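Local coordinates for protein NAD(P)H-FMN oxidoreductase (Bacillus subtilis, PDB 5LVA) that binds flavin mononucleotide and probably passes electrons from NAD(P)H to flavin or quinone acceptors, at residues P10-E13 / Q14-V17; Q51-C54 / E55-D58; L75-W78 / L79-L83; E126-R129 / P130-A133; Q165-E168 / H169-S173. One frame throughout, in Å; residues are numbered along the deposited sequence.

All five contacts are local, each within one turn or a few turns of chain, and they follow in series without nesting or crossing. Contact 1 closes the loop from strand 3-7 into helix 17-23 and holds the FMN phosphate. Contact 2 ends helix 47-56 just before strand 59-65; contact 3 runs along helix 73-82, which links that strand to strand 100-106 of the parallel sheet. Contact 4 joins helix 124-127 to helix 129-138, and contact 5 ends helix 156-171 near the C terminus. Contact 3 touches both contact 2 and contact 4, whereas contacts 3 and 5 lie on opposite sides of the chain's centre.

Contact 1. Residues P10-E13 / Q14-V17; sequences PNME and QSVV. With FMN (flavin mononucleotide), chain C.
Asn-11 OD1 is gripped by two backbone N-H groups that follow it. Glu-13 N donates to Asn-11 OD1 at 3.2 Å, tilted only slightly from the carbonyl plane, and this closes an Asx turn. Gln-14 N donates to the same Asn-11 OD1, also at 3.2 Å, but from well above that plane, 68° out of it. The amide gets there because Asn-11 CG stands anti to the backbone N (chi1 -165°), which turns OD1 back over the following peptides. Gln-14 crosses this side chain at about a right angle, its CB 3.7 Å from Asn-11 CG. The main-chain oxygen of Asn-11 is used as well: Ser-15 N reaches Asn-11 O at 3.0 Å, and Gln-14 N adds a weak bond to it. The folded loop then delivers three donors to FMN. Val-16 N and Val-17 N both point at phosphate O2P, at 2.8 and 2.7 Å from it respectively, the second bond being the straighter at 164°. Ser-15 OG gives its hydrogen to O3P at 3.2 Å and is also bonded to Arg-19 N in helix 17-23. Glu-13 turns its carboxylate to Arg-19 in a salt bridge, while His-9 and Asn-18 add further bonds to the cofactor. A loop after the first strand, cradling the phosphate as a helix begins, is the FMN phosphate-binding site of the flavodoxin-like fold.

Contact 2. Residues Q51-C54 / E55-D58; sequences QKLC and EEHD
The imidazole of His-57 meets Leu-53 at its edge: Leu-53 O lies 13° out of the ring plane and takes the hydrogen of ND1 at 2.8 Å, in a fairly straight bond of 159°. The two side chains run side by side and point the same way, with Leu-53 CD2 4.2 Å from His-57 CE1. At the other end of the ring, NE2 is hydrogen-bonded to Thr-32 OG1, so both ring nitrogens are engaged and the imidazole can hardly rotate without breaking a bond. Its first torsion, which sets CG beside the backbone N (chi1 -63°), folds the ring back along the helix it has just left. The main chain confirms that the helix is running out. Glu-55 N still bonds Gln-51 O at 3.0 Å, but Glu-56 N divides itself between Lys-52 O and Leu-53 O in two weak bonds, and His-57 N turns to Cys-54 O at 3.2 Å. Glu-55 extends its chain past this turn, CG 3.1 Å from Gln-51 O; its OE2 goes on to Trp-87 NE1, and Gln-51 NE2 reaches Val-82 O, tying this helix to helix 73-82. Lys-99 NZ bonds the backbone oxygens of Glu-55 and His-57, a positive charge placed where the helix dipole would probably favour it. The whole is a helix C terminus in which a following histidine side chain takes over a last-turn carbonyl, at the passage from helix 47-56 to strand 59-65 of the flavodoxin-like fold.

Contact 3. Residues L75-W78 / L79-L83; sequences LKKW and LDHVL
Val-82 sets its CG2 over one face of the Trp-78 indole, 3.7 Å from the centroid of the five-membered ring and 8° off the normal, a CH-pi contact between residues one helical turn apart. The other methyl, Val-82 CG1, lies 3.8 Å from Trp-78 CZ2 and so reaches the six-membered ring. Leu-79 crosses the indole at about a right angle and brings CD2 to within 3.8 Å of Trp-78 CE3. A second CH-pi contact forms on the outer side of the helix, where Lys-77 CG sits over the centre of the His-81 ring, 3.8 Å from its centroid. Leu-75 CD1 meets Leu-79 CG at 4.1 Å. Lys-76 and Asp-80 form a salt bridge, but the modelled positions of its charged atoms are doubtful. Behind these side chains stand regular main-chain bonds, such as Val-82 N to Trp-78 O at 2.9 Å. The indole swings out with CG trans to the main-chain nitrogen (chi1 -169°), which carries NE1 to Glu-50 OE1, while Phe-62 of strand 59-65 meets the ring edge-to-face and Cys-54 packs beside it. A serine at Trp-78 would probably strip Val-82 of its aromatic partner, leave Glu-50 without its N-H donor and open a gap between helices 47-56 and 73-82. The chemistry is thus divided: aromatic and aliphatic groups bind this crossover helix to its neighbours, while on the more exposed side Lys-77 lends its aliphatic chain to the His-81 face and the Lys-76/Asp-80 bridge remains uncertain.

Contact 4. Residues E126-R129 / P130-A133; sequences ELLR and PFQA
Pro-130 lays its CD 3.4 Å from Leu-127 O and 3.6 Å from Arg-129 CB, at a helix N terminus: Leu-128 holds the N-cap position of helix 129-138, directly after helix 124-127 ends. The junction lies beside the flavin pocket, for Leu-127 touches the FMN-binding Tyr-69 and Tyr-114. The proline nitrogen has no hydrogen to give, which a first turn tolerates; the Glu-126 oxygen of the preceding helix takes a weak bond from Arg-129 N instead. Phe-131 gives its N-H to Leu-128 O at 3.0 Å, from above the carbonyl plane. With CG lying beside the main-chain nitrogen (chi1 -61°), its ring leans toward Leu-128, and the two side chains cross at a slant, CD2 of Leu-128 3.9 Å from CD2 of Phe-131. The same ring meets Phe-64 of strand 59-65 with planes at about 40°, and Leu-75 of helix 73-82 touches it. An alanine at Phe-131 is likely to leave Leu-128, Phe-64 and Leu-75 facing a gap where the ring had filled the space between helix and sheet. Gln-132 adds a weak N-H bond to Leu-128 O, which so serves two donors. Its extended side chain runs alongside that of Arg-129, guanidinium and amide planes 37° apart; Gln-132 OE1 is close to Arg-129 NH1, but the angle is too poor for a hydrogen bond. Ala-133 completes the first full turn, its N bonded to Arg-129 O at 2.9 Å in a nearly straight bond, with its CB 3.5 Å from the same oxygen.

Contact 5. Residues Q165-E168 / H169-S173; sequences QYRE and HVLKS
Gln-165 opens this last stretch of helix 156-171 through its carbonyl, which takes the N-H of His-169 at 3.1 Å. Tyr-166 follows with the main apolar contact: Val-170 CG2 rides over one face of the phenol ring, 4.0 Å from its centroid and 14° off the normal, displaced toward the rim near CE2. Beneath them Val-170 N bonds Tyr-166 O at 3.0 Å, nearly straight. With CG opposite the main-chain nitrogen (chi1 160°), the ring is carried out to stack with Phe-21 of helix 17-23 and to bond through its OH to Gln-63 OE1 of strand 59-65. Arg-167 stretches away from the main chain and lays a face of its guanidinium against Leu-171, whose CD1 is 3.5 Å from NH1. Its NE is held by Thr-24 O, so the flat group is anchored by a bond at one atom and packed against a methyl on a face. Glu-168 ends the run: its carbonyl oxygen receives weak bonds from both Leu-171 N at 3.3 Å and Lys-172 N at 2.9 Å, the sign of a helix about to unwind. Glu-168 OE2 and Lys-172 NZ stay 6.4 Å apart, too far for a salt bridge. The methyls of Val-170 and Leu-171 thus support ring and guanidinium from within the helix, while the links outward run from Tyr-166 to Gln-63 and Phe-21 and from Arg-167 to Thr-24.

Contact 1. Residues P10-E13 / Q14-V17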
# COMPACT_ATOMS: atom_id res chain seq x y z
N PRO A 10 -11.35 -4.94 -2.04
CA PRO A 10 -12.21 -6.06 -2.41
C PRO A 10 -13.06 -5.80 -3.65
O PRO A 10 -13.38 -6.73 -4.38
CB PRO A 10 -13.10 -6.23 -1.19
CG PRO A 10 -12.21 -5.76 -0.05
CD PRO A 10 -11.47 -4.59 -0.61
N ASN A 11 -13.41 -4.54 -3.90
CA ASN A 11 -14.22 -4.19 -5.05
C ASN A 11 -13.83 -2.82 -5.57
O ASN A 11 -14.42 -1.81 -5.20
CB ASN A 11 -15.69 -4.21 -4.70
CG ASN A 11 -16.59 -4.21 -5.92
OD1 ASN A 11 -16.23 -3.72 -6.99
ND2 ASN A 11 -17.79 -4.74 -5.75
N MET A 12 -12.85 -2.80 -6.46
CA MET A 12 -12.34 -1.57 -7.02
C MET A 12 -13.33 -0.80 -7.91
O MET A 12 -13.08 0.33 -8.30
CB MET A 12 -11.08 -1.89 -7.81
CG MET A 12 -10.07 -0.82 -7.86
SD MET A 12 -9.47 -0.37 -6.24
CE MET A 12 -8.14 0.69 -6.74
N GLU A 13 -14.45 -1.43 -8.27
CA GLU A 13 -15.47 -0.76 -9.06
C GLU A 13 -16.40 0.02 -8.15
O GLU A 13 -16.93 1.06 -8.54
CB GLU A 13 -16.28 -1.76 -9.90
CG GLU A 13 -15.52 -2.43 -11.04
CD GLU A 13 -15.10 -1.46 -12.12
OE1 GLU A 13 -15.99 -0.88 -12.78
OE2 GLU A 13 -13.88 -1.28 -12.33
N GLN A 14 -16.61 -0.50 -6.95
CA GLN A 14 -17.48 0.13 -5.97
C GLN A 14 -16.71 1.15 -5.13
O GLN A 14 -17.30 2.03 -4.52
CB GLN A 14 -18.13 -0.92 -5.07
CG GLN A 14 -19.25 -0.40 -4.19
CD GLN A 14 -19.91 -1.50 -3.39
OE1 GLN A 14 -19.27 -2.47 -3.00
NE2 GLN A 14 -21.21 -1.36 -3.14
N SER A 15 -15.39 1.01 -5.12
CA SER A 15 -14.50 1.92 -4.40
C SER A 15 -14.72 3.35 -4.84
O SER A 15 -14.94 3.61 -6.01
CB SER A 15 -13.03 1.54 -4.64
OG SER A 15 -12.13 2.55 -4.20
N VAL A 16 -14.65 4.29 -3.91
CA VAL A 16 -14.68 5.69 -4.27
C VAL A 16 -13.28 6.30 -4.24
O VAL A 16 -12.81 6.81 -5.25
CB VAL A 16 -15.63 6.50 -3.36
CG1 VAL A 16 -15.40 7.97 -3.52
CG2 VAL A 16 -17.06 6.17 -3.69
N VAL A 17 -12.62 6.22 -3.08
CA VAL A 17 -11.35 6.90 -2.86
C VAL A 17 -10.17 6.24 -3.56
O VAL A 17 -9.44 6.88 -4.31
CB VAL A 17 -11.01 6.99 -1.37
CG1 VAL A 17 -9.67 7.70 -1.16
CG2 VAL A 17 -12.12 7.70 -0.62
N1 FMN C . -11.82 3.79 8.76
C2 FMN C . -10.96 4.16 9.77
O2 FMN C . -10.60 5.33 9.89
N3 FMN C . -10.47 3.23 10.66
C4 FMN C . -10.84 1.92 10.56
O4 FMN C . -10.37 1.12 11.37
C4A FMN C . -11.72 1.53 9.54
N5 FMN C . -12.11 0.22 9.42
C5A FMN C . -12.97 -0.17 8.42
C6 FMN C . -13.34 -1.50 8.33
C7 FMN C . -14.19 -1.93 7.33
C7M FMN C . -14.57 -3.39 7.26
C8 FMN C . -14.69 -1.00 6.42
C8M FMN C . -15.62 -1.42 5.32
C9 FMN C . -14.32 0.34 6.53
C9A FMN C . -13.46 0.76 7.52
N10 FMN C . -13.08 2.09 7.63
C10 FMN C . -12.21 2.47 8.65
C1' FMN C . -13.56 3.11 6.64
C2' FMN C . -12.57 2.96 5.46
O2' FMN C . -11.23 3.20 5.87
C3' FMN C . -12.91 3.72 4.17
O3' FMN C . -14.11 3.14 3.71
C4' FMN C . -11.80 3.57 3.12
O4' FMN C . -10.60 4.01 3.68
C5' FMN C . -11.88 4.33 1.80
O5' FMN C . -12.81 3.70 0.95
P FMN C . -12.68 3.40 -0.63
O1P FMN C . -13.21 2.02 -0.72
O2P FMN C . -13.50 4.40 -1.36
O3P FMN C . -11.31 3.38 -1.22

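Contact 2. Residues Q51-C54 / E55-D58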
# COMPACT_ATOMS: atom_id res chain seq x y z
N GLN A 51 6.58 -12.45 -6.67
CA GLN A 51 8.01 -12.32 -6.42
C GLN A 51 8.73 -11.67 -7.59
O GLN A 51 9.50 -10.75 -7.40
CB GLN A 51 8.64 -13.68 -6.12
CG GLN A 51 8.41 -14.14 -4.70
CD GLN A 51 9.02 -15.49 -4.43
OE1 GLN A 51 9.60 -16.11 -5.31
NE2 GLN A 51 8.88 -15.96 -3.21
N LYS A 52 8.46 -12.15 -8.80
CA LYS A 52 9.15 -11.67 -9.99
C LYS A 52 8.85 -10.22 -10.29
O LYS A 52 9.68 -9.51 -10.85
CB LYS A 52 8.77 -12.51 -11.20
CG LYS A 52 9.59 -13.75 -11.41
CD LYS A 52 9.01 -14.52 -12.59
CE LYS A 52 10.09 -15.12 -13.46
NZ LYS A 52 11.22 -14.15 -13.65
N LEU A 53 7.66 -9.77 -9.92
CA LEU A 53 7.29 -8.39 -10.14
C LEU A 53 8.00 -7.47 -9.16
O LEU A 53 8.49 -6.42 -9.54
CB LEU A 53 5.78 -8.21 -10.06
CG LEU A 53 5.06 -8.67 -11.32
CD1 LEU A 53 3.56 -8.78 -11.13
CD2 LEU A 53 5.39 -7.73 -12.44
N CYS A 54 8.03 -7.88 -7.89
CA CYS A 54 8.79 -7.14 -6.87
C CYS A 54 10.24 -6.98 -7.31
O CYS A 54 10.79 -5.89 -7.24
CB CYS A 54 8.75 -7.85 -5.51
SG CYS A 54 7.13 -7.97 -4.72
N GLU A 55 10.84 -8.07 -7.76
CA GLU A 55 12.20 -8.05 -8.26
C GLU A 55 12.44 -7.00 -9.35
O GLU A 55 13.49 -6.37 -9.41
CB GLU A 55 12.57 -9.44 -8.79
CG GLU A 55 12.59 -10.51 -7.73
CD GLU A 55 12.96 -11.88 -8.28
OE1 GLU A 55 13.48 -11.93 -9.40
OE2 GLU A 55 12.71 -12.89 -7.60
N GLU A 56 11.45 -6.80 -10.21
CA GLU A 56 11.63 -5.95 -11.38
C GLU A 56 11.39 -4.46 -11.11
O GLU A 56 11.65 -3.64 -11.98
CB GLU A 56 10.73 -6.44 -12.53
CG GLU A 56 11.31 -7.66 -13.27
CD GLU A 56 10.31 -8.34 -14.23
OE1 GLU A 56 9.28 -7.71 -14.59
OE2 GLU A 56 10.55 -9.50 -14.63
N HIS A 57 10.91 -4.11 -9.93
CA HIS A 57 10.66 -2.70 -9.61
C HIS A 57 11.50 -2.20 -8.45
O HIS A 57 11.95 -2.99 -7.62
CB HIS A 57 9.18 -2.48 -9.29
CG HIS A 57 8.27 -2.76 -10.44
ND1 HIS A 57 8.01 -4.03 -10.88
CD2 HIS A 57 7.55 -1.93 -11.23
CE1 HIS A 57 7.17 -3.98 -11.91
NE2 HIS A 57 6.87 -2.71 -12.13
N ASP A 58 11.70 -0.89 -8.38
CA ASP A 58 12.60 -0.29 -7.41
C ASP A 58 11.88 0.08 -6.12
O ASP A 58 12.48 0.14 -5.06
CB ASP A 58 13.28 0.96 -7.99
CG ASP A 58 13.96 0.70 -9.33
OD1 ASP A 58 14.82 -0.19 -9.40
OD2 ASP A 58 13.62 1.39 -10.32

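Contact 3. Residues L75-W78 / L79-L83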
# COMPACT_ATOMS: atom_id res chain seq x y z
N LEU A 75 -4.05 -8.78 1.47
CA LEU A 75 -2.69 -8.30 1.69
C LEU A 75 -1.98 -9.13 2.75
O LEU A 75 -0.83 -9.51 2.56
CB LEU A 75 -2.69 -6.82 2.08
CG LEU A 75 -1.34 -6.25 2.52
CD1 LEU A 75 -0.24 -6.57 1.53
CD2 LEU A 75 -1.44 -4.75 2.71
N LYS A 76 -2.67 -9.43 3.84
CA LYS A 76 -2.10 -10.29 4.88
C LYS A 76 -1.69 -11.66 4.32
O LYS A 76 -0.60 -12.16 4.61
CB LYS A 76 -3.09 -10.50 6.03
CG LYS A 76 -2.42 -11.07 7.26
CD LYS A 76 -1.18 -10.26 7.59
CE LYS A 76 -0.24 -10.97 8.51
NZ LYS A 76 0.46 -12.14 7.96
N LYS A 77 -2.57 -12.24 3.51
CA LYS A 77 -2.29 -13.48 2.80
C LYS A 77 -1.14 -13.33 1.80
O LYS A 77 -0.32 -14.22 1.65
CB LYS A 77 -3.54 -13.96 2.07
CG LYS A 77 -3.40 -15.32 1.46
CD LYS A 77 -4.71 -15.74 0.85
CE LYS A 77 -5.70 -16.14 1.91
NZ LYS A 77 -6.95 -16.65 1.28
N TRP A 78 -1.09 -12.18 1.14
CA TRP A 78 0.02 -11.87 0.25
C TRP A 78 1.37 -11.88 0.97
O TRP A 78 2.32 -12.47 0.48
CB TRP A 78 -0.20 -10.51 -0.41
CG TRP A 78 0.73 -10.22 -1.53
CD1 TRP A 78 0.48 -10.39 -2.86
CD2 TRP A 78 2.06 -9.69 -1.44
NE1 TRP A 78 1.57 -10.01 -3.60
CE2 TRP A 78 2.55 -9.58 -2.75
CE3 TRP A 78 2.88 -9.31 -0.37
CZ2 TRP A 78 3.83 -9.09 -3.02
CZ3 TRP A 78 4.14 -8.83 -0.65
CH2 TRP A 78 4.60 -8.72 -1.96
N LEU A 79 1.44 -11.21 2.11
CA LEU A 79 2.68 -11.20 2.89
C LEU A 79 3.07 -12.61 3.27
O LEU A 79 4.20 -13.03 3.05
CB LEU A 79 2.52 -10.34 4.15
CG LEU A 79 2.16 -8.87 3.91
CD1 LEU A 79 1.77 -8.20 5.21
CD2 LEU A 79 3.29 -8.11 3.23
N ASP A 80 2.12 -13.34 3.83
CA ASP A 80 2.37 -14.69 4.31
C ASP A 80 2.88 -15.60 3.22
O ASP A 80 3.80 -16.38 3.44
CB ASP A 80 1.10 -15.29 4.92
CG ASP A 80 0.73 -14.66 6.24
OD1 ASP A 80 1.51 -13.81 6.72
OD2 ASP A 80 -0.32 -15.02 6.80
N HIS A 81 2.26 -15.50 2.05
CA HIS A 81 2.51 -16.46 0.99
C HIS A 81 3.66 -16.07 0.08
O HIS A 81 4.32 -16.95 -0.48
CB HIS A 81 1.25 -16.65 0.16
CG HIS A 81 0.17 -17.39 0.89
ND1 HIS A 81 -0.86 -18.03 0.24
CD2 HIS A 81 -0.05 -17.57 2.21
CE1 HIS A 81 -1.65 -18.59 1.13
NE2 HIS A 81 -1.19 -18.32 2.34
N VAL A 82 3.90 -14.78 -0.08
CA VAL A 82 4.92 -14.32 -1.01
C VAL A 82 6.30 -14.14 -0.37
O VAL A 82 7.31 -14.53 -0.96
CB VAL A 82 4.49 -13.00 -1.69
CG1 VAL A 82 5.57 -12.48 -2.62
CG2 VAL A 82 3.20 -13.22 -2.48
N LEU A 83 6.35 -13.58 0.84
CA LEU A 83 7.62 -13.30 1.51
C LEU A 83 8.25 -14.54 2.15
O LEU A 83 8.14 -14.75 3.35
CB LEU A 83 7.43 -12.21 2.55
CG LEU A 83 6.82 -10.91 2.04
CD1 LEU A 83 6.49 -10.03 3.20
CD2 LEU A 83 7.77 -10.19 1.11

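Contact 4. Residues E126-R129 / P130-A133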
# COMPACT_ATOMS: atom_id res chain seq x y z
N GLU A 126 1.74 4.54 14.48
CA GLU A 126 1.64 3.47 15.45
C GLU A 126 0.85 2.30 14.90
O GLU A 126 1.22 1.15 15.08
CB GLU A 126 0.99 3.98 16.74
CG GLU A 126 1.76 5.07 17.48
CD GLU A 126 0.97 5.63 18.63
OE1 GLU A 126 0.73 4.88 19.60
OE2 GLU A 126 0.58 6.81 18.56
N LEU A 127 -0.26 2.59 14.24
CA LEU A 127 -1.15 1.56 13.75
C LEU A 127 -0.52 0.77 12.60
O LEU A 127 -0.73 -0.43 12.47
CB LEU A 127 -2.47 2.18 13.34
CG LEU A 127 -3.27 2.72 14.53
CD1 LEU A 127 -4.55 3.41 14.10
CD2 LEU A 127 -3.59 1.60 15.51
N LEU A 128 0.29 1.43 11.79
CA LEU A 128 0.90 0.75 10.67
C LEU A 128 2.18 0.01 11.02
O LEU A 128 2.91 -0.43 10.14
CB LEU A 128 1.20 1.75 9.55
CG LEU A 128 0.02 2.39 8.82
CD1 LEU A 128 0.49 3.32 7.72
CD2 LEU A 128 -0.90 1.32 8.28
N ARG A 129 2.46 -0.15 12.31
CA ARG A 129 3.74 -0.72 12.69
C ARG A 129 3.99 -2.15 12.21
O ARG A 129 5.14 -2.48 11.92
CB ARG A 129 3.94 -0.68 14.20
CG ARG A 129 5.40 -0.48 14.54
CD ARG A 129 5.61 0.11 15.87
NE ARG A 129 5.33 1.53 16.04
CZ ARG A 129 5.98 2.53 15.46
NH1 ARG A 129 6.90 2.28 14.55
NH2 ARG A 129 5.67 3.77 15.75
N PRO A 130 2.94 -3.00 12.13
CA PRO A 130 3.23 -4.30 11.53
C PRO A 130 3.86 -4.22 10.14
O PRO A 130 4.73 -5.02 9.82
CB PRO A 130 1.85 -4.95 11.45
CG PRO A 130 1.13 -4.39 12.59
CD PRO A 130 1.59 -2.97 12.72
N PHE A 131 3.46 -3.24 9.35
CA PHE A 131 3.96 -3.15 7.99
C PHE A 131 5.39 -2.63 7.97
O PHE A 131 6.18 -3.06 7.15
CB PHE A 131 3.05 -2.27 7.12
CG PHE A 131 1.66 -2.80 7.02
CD1 PHE A 131 1.37 -3.87 6.20
CD2 PHE A 131 0.63 -2.25 7.76
CE1 PHE A 131 0.11 -4.37 6.11
CE2 PHE A 131 -0.64 -2.76 7.67
CZ PHE A 131 -0.90 -3.82 6.83
N GLN A 132 5.70 -1.72 8.89
CA GLN A 132 7.06 -1.19 9.03
C GLN A 132 8.04 -2.24 9.51
O GLN A 132 9.17 -2.30 9.05
CB GLN A 132 7.06 -0.02 10.01
CG GLN A 132 8.42 0.62 10.22
CD GLN A 132 8.36 1.78 11.20
OE1 GLN A 132 7.37 1.98 11.89
NE2 GLN A 132 9.42 2.57 11.23
N ALA A 133 7.59 -3.08 10.43
CA ALA A 133 8.38 -4.19 10.92
C ALA A 133 8.65 -5.20 9.80
O ALA A 133 9.73 -5.76 9.71
CB ALA A 133 7.68 -4.84 12.09

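Contact 5. Residues Q165-E168 / H169-S173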
# COMPACT_ATOMS: atom_id res chain seq x y z
N GLN A 165 -2.44 14.64 -4.65
CA GLN A 165 -1.43 14.57 -3.60
C GLN A 165 -0.89 13.15 -3.47
O GLN A 165 0.29 12.95 -3.19
CB GLN A 165 -2.00 15.05 -2.27
CG GLN A 165 -2.09 16.55 -2.15
CD GLN A 165 -0.77 17.22 -2.40
OE1 GLN A 165 0.29 16.69 -2.06
NE2 GLN A 165 -0.81 18.40 -3.00
N TYR A 166 -1.77 12.18 -3.67
CA TYR A 166 -1.38 10.79 -3.68
C TYR A 166 -0.35 10.56 -4.79
O TYR A 166 0.68 9.95 -4.57
CB TYR A 166 -2.62 9.91 -3.87
CG TYR A 166 -2.37 8.50 -4.38
CD1 TYR A 166 -2.28 8.24 -5.74
CD2 TYR A 166 -2.28 7.44 -3.50
CE1 TYR A 166 -2.07 6.96 -6.20
CE2 TYR A 166 -2.07 6.15 -3.96
CZ TYR A 166 -1.97 5.92 -5.31
OH TYR A 166 -1.77 4.65 -5.77
N ARG A 167 -0.64 11.08 -5.97
CA ARG A 167 0.22 10.87 -7.12
C ARG A 167 1.59 11.47 -6.89
O ARG A 167 2.60 10.86 -7.22
CB ARG A 167 -0.41 11.48 -8.38
CG ARG A 167 0.25 11.03 -9.67
CD ARG A 167 -0.08 11.94 -10.82
NE ARG A 167 0.19 11.31 -12.11
CZ ARG A 167 1.27 11.52 -12.85
NH1 ARG A 167 2.21 12.36 -12.44
NH2 ARG A 167 1.42 10.89 -14.00
N GLU A 168 1.64 12.66 -6.33
CA GLU A 168 2.92 13.29 -6.11
C GLU A 168 3.75 12.51 -5.09
O GLU A 168 4.96 12.37 -5.23
CB GLU A 168 2.75 14.73 -5.65
CG GLU A 168 4.07 15.38 -5.32
CD GLU A 168 3.95 16.83 -4.92
OE1 GLU A 168 2.93 17.46 -5.29
OE2 GLU A 168 4.88 17.33 -4.25
N HIS A 169 3.07 11.99 -4.08
CA HIS A 169 3.75 11.29 -3.00
C HIS A 169 4.34 9.97 -3.45
O HIS A 169 5.46 9.63 -3.09
CB HIS A 169 2.80 11.04 -1.84
CG HIS A 169 3.49 10.72 -0.56
ND1 HIS A 169 3.81 9.43 -0.20
CD2 HIS A 169 3.94 11.52 0.43
CE1 HIS A 169 4.42 9.45 0.97
NE2 HIS A 169 4.51 10.70 1.37
N VAL A 170 3.58 9.24 -4.24
CA VAL A 170 4.00 7.94 -4.75
C VAL A 170 5.19 8.07 -5.70
O VAL A 170 5.98 7.15 -5.85
CB VAL A 170 2.81 7.23 -5.44
CG1 VAL A 170 3.27 6.05 -6.26
CG2 VAL A 170 1.80 6.79 -4.40
N LEU A 171 5.32 9.23 -6.33
CA LEU A 171 6.36 9.44 -7.33
C LEU A 171 7.52 10.25 -6.77
O LEU A 171 8.58 10.36 -7.39
CB LEU A 171 5.77 10.15 -8.55
CG LEU A 171 4.70 9.38 -9.32
CD1 LEU A 171 4.05 10.28 -10.37
CD2 LEU A 171 5.30 8.17 -9.97
N LYS A 172 7.32 10.80 -5.59
CA LYS A 172 8.32 11.60 -4.89
C LYS A 172 9.59 10.81 -4.59
O LYS A 172 9.53 9.61 -4.30
CB LYS A 172 7.72 12.13 -3.59
CG LYS A 172 8.48 13.23 -2.91
CD LYS A 172 7.96 13.42 -1.51
CE LYS A 172 8.03 14.86 -1.07
NZ LYS A 172 8.96 15.00 0.08
N SER A 173 10.73 11.47 -4.66
CA SER A 173 11.98 10.85 -4.26
C SER A 173 12.35 11.34 -2.85
O SER A 173 12.16 12.51 -2.53
CB SER A 173 13.08 11.15 -5.27
OG SER A 173 13.71 12.38 -4.95